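Local coordinates for protein protease (Penicillium cyclopium, PDB 5Z6O) that is a subtilisin-like serine protease of the proteinase K type that probably hydrolyses casein, gelatin and type IV collagen, at residues A1-P9 and A23-T31. Sequence-based numbering, arbitrary orientation.
Sequences ANVVQRNSP and ATDYVYDST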
# COMPACT_ATOMS: atom_id res chain seq x y z
N ALA A 1 -7.83 15.72 15.99
CA ALA A 1 -7.87 15.17 17.35
C ALA A 1 -7.64 13.67 17.28
O ALA A 1 -7.88 13.08 16.23
CB ALA A 1 -9.19 15.48 18.00
N ASN A 2 -7.17 13.05 18.37
CA ASN A 2 -6.89 11.61 18.34
C ASN A 2 -8.17 10.80 18.32
O ASN A 2 -9.10 11.07 19.09
CB ASN A 2 -6.07 11.21 19.55
CG ASN A 2 -4.62 11.56 19.41
OD1 ASN A 2 -4.23 12.33 18.53
ND2 ASN A 2 -3.81 11.01 20.30
N VAL A 3 -8.23 9.81 17.43
CA VAL A 3 -9.30 8.82 17.36
C VAL A 3 -8.68 7.50 17.74
O VAL A 3 -7.51 7.23 17.40
CB VAL A 3 -9.93 8.75 15.96
CG1 VAL A 3 -11.09 7.75 15.90
CG2 VAL A 3 -10.38 10.12 15.54
N VAL A 4 -9.42 6.66 18.45
CA VAL A 4 -8.90 5.36 18.88
C VAL A 4 -9.82 4.27 18.35
O VAL A 4 -11.03 4.34 18.55
CB VAL A 4 -8.77 5.24 20.41
CG1 VAL A 4 -8.27 3.82 20.77
CG2 VAL A 4 -7.85 6.28 20.98
N GLN A 5 -9.25 3.29 17.65
CA GLN A 5 -9.99 2.11 17.23
C GLN A 5 -9.53 1.00 18.16
O GLN A 5 -8.44 0.45 18.00
CB GLN A 5 -9.69 1.74 15.78
CG GLN A 5 -10.41 0.44 15.39
CD GLN A 5 -10.16 0.03 13.94
OE1 GLN A 5 -9.25 0.55 13.31
NE2 GLN A 5 -10.95 -0.93 13.42
N ARG A 6 -10.36 0.65 19.14
CA ARG A 6 -9.91 -0.34 20.12
C ARG A 6 -10.01 -1.76 19.59
O ARG A 6 -10.93 -2.10 18.84
CB ARG A 6 -10.72 -0.20 21.42
CG ARG A 6 -10.30 1.07 22.13
CD ARG A 6 -10.74 1.13 23.57
NE ARG A 6 -10.68 2.51 23.99
CZ ARG A 6 -9.64 3.10 24.58
NH1 ARG A 6 -8.53 2.43 24.84
NH2 ARG A 6 -9.73 4.37 24.92
N ASN A 7 -9.09 -2.62 20.03
CA ASN A 7 -9.08 -4.03 19.63
C ASN A 7 -9.16 -4.16 18.11
O ASN A 7 -10.03 -4.82 17.54
CB ASN A 7 -10.22 -4.79 20.30
CG ASN A 7 -10.15 -4.67 21.81
OD1 ASN A 7 -11.15 -4.39 22.48
ND2 ASN A 7 -8.94 -4.81 22.35
N SER A 8 -8.27 -3.45 17.44
CA SER A 8 -8.38 -3.39 15.98
C SER A 8 -8.31 -4.80 15.40
O SER A 8 -7.56 -5.65 15.90
CB SER A 8 -7.25 -2.55 15.41
OG SER A 8 -6.00 -3.09 15.82
N PRO A 9 -9.04 -5.06 14.32
CA PRO A 9 -9.19 -6.44 13.82
C PRO A 9 -8.01 -6.96 13.02
O PRO A 9 -8.06 -8.10 12.55
CB PRO A 9 -10.44 -6.35 12.94
CG PRO A 9 -10.47 -4.96 12.48
CD PRO A 9 -9.95 -4.12 13.64
N ALA A 23 0.62 -4.07 20.80
CA ALA A 23 -0.48 -3.15 21.03
C ALA A 23 -1.78 -3.72 20.48
O ALA A 23 -1.79 -4.52 19.54
CB ALA A 23 -0.17 -1.81 20.36
N THR A 24 -2.91 -3.28 21.05
CA THR A 24 -4.19 -3.79 20.59
C THR A 24 -5.04 -2.73 19.93
O THR A 24 -6.01 -3.10 19.27
CB THR A 24 -5.00 -4.40 21.74
OG1 THR A 24 -5.20 -3.40 22.73
CG2 THR A 24 -4.26 -5.59 22.35
N ASP A 25 -4.74 -1.45 20.13
CA ASP A 25 -5.56 -0.37 19.62
C ASP A 25 -4.84 0.42 18.54
O ASP A 25 -3.63 0.59 18.61
CB ASP A 25 -5.92 0.62 20.73
CG ASP A 25 -6.53 -0.05 21.92
OD1 ASP A 25 -7.10 -1.14 21.78
OD2 ASP A 25 -6.43 0.54 23.01
N TYR A 26 -5.59 0.93 17.59
CA TYR A 26 -5.04 1.80 16.54
C TYR A 26 -5.42 3.25 16.84
O TYR A 26 -6.60 3.57 16.99
CB TYR A 26 -5.57 1.33 15.19
CG TYR A 26 -5.17 2.20 14.01
CD1 TYR A 26 -3.89 2.73 13.92
CD2 TYR A 26 -6.07 2.45 12.98
CE1 TYR A 26 -3.53 3.56 12.80
CE2 TYR A 26 -5.72 3.25 11.88
CZ TYR A 26 -4.45 3.78 11.81
OH TYR A 26 -4.09 4.60 10.75
N VAL A 27 -4.42 4.12 16.94
CA VAL A 27 -4.61 5.52 17.33
C VAL A 27 -4.14 6.39 16.18
O VAL A 27 -3.01 6.21 15.70
CB VAL A 27 -3.83 5.87 18.62
CG1 VAL A 27 -4.13 7.30 19.03
CG2 VAL A 27 -4.18 4.89 19.74
N TYR A 28 -4.98 7.33 15.75
CA TYR A 28 -4.67 8.12 14.55
C TYR A 28 -5.38 9.47 14.65
O TYR A 28 -6.39 9.60 15.33
CB TYR A 28 -5.08 7.36 13.26
CG TYR A 28 -6.57 7.07 13.18
CD1 TYR A 28 -7.12 5.93 13.80
CD2 TYR A 28 -7.43 7.94 12.53
CE1 TYR A 28 -8.50 5.68 13.75
CE2 TYR A 28 -8.80 7.68 12.45
CZ TYR A 28 -9.32 6.57 13.09
OH TYR A 28 -10.66 6.36 12.96
N ASP A 29 -4.86 10.47 13.97
CA ASP A 29 -5.52 11.77 13.94
C ASP A 29 -6.79 11.74 13.10
O ASP A 29 -6.84 11.11 12.04
CB ASP A 29 -4.58 12.83 13.36
CG ASP A 29 -5.16 14.19 13.45
OD1 ASP A 29 -5.16 14.70 14.58
OD2 ASP A 29 -5.69 14.70 12.43
N SER A 30 -7.83 12.45 13.56
CA SER A 30 -9.14 12.40 12.92
C SER A 30 -9.13 12.86 11.47
O SER A 30 -10.09 12.55 10.75
CB SER A 30 -10.14 13.27 13.67
OG SER A 30 -9.64 14.60 13.68
N THR A 31 -8.10 13.58 11.01
CA THR A 31 -8.06 13.95 9.59
C THR A 31 -8.13 12.70 8.70
O THR A 31 -8.78 12.71 7.66
CB THR A 31 -6.81 14.76 9.24
OG1 THR A 31 -5.65 14.14 9.79
CG2 THR A 31 -6.93 16.21 9.76
O HOH W 1 -3.73 14.29 16.63
O HOH W 2 -8.27 -0.72 24.78
O HOH W 3 -5.00 -5.32 17.23
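Asp25 OD1 accepts a hydrogen bond from Asn7 N at 3.0 Å and another from the hydroxyl of Thr24. The two donors reach it from opposite faces of the carboxylate plane. These bonds lie just beyond one end of a two-stranded antiparallel sheet that joins the N-terminal strand 2-5 to strand 26-29. The pair lies at the surface of the subtilisin fold, apart from its parallel sheet and away from the active site. Asp25 OD2 forms a long salt bridge to Arg6 NH1 at 3.4 Å, with guanidinium and carboxylate planes nearly perpendicular (88°). Water bridges the same two groups.

Between the ends, Val3 pairs with Tyr28 and Gln5 with Tyr26, each through two backbone hydrogen bonds. The Gln5 N to Tyr26 O bond is 2.7 Å and almost straight. At the other end Ala1 N meets Asp29 OD1 in a salt bridge of 3.2 Å and also bonds to Ser30 OG. Asp29 OD2 accepts Thr31 N, which makes an Asx turn, and also takes the Thr31 hydroxyl.

One sheet face carries Val3, Gln5, Tyr26 and Tyr28. Gln5 OE1 accepts from Lys90 NZ, Gln5 NE2 bonds to Lys85 O, and helix 11-16 packs on Tyr26. Tyr28 CG lies between its own backbone N and carbonyl carbon (chi1 61°), which brings the ring against Val3. Val3 CB makes a CH-pi contact over the Tyr28 ring, 4.0 Å from its centroid, and Val3 CG1 lies 3.5 Å from Tyr28 CZ.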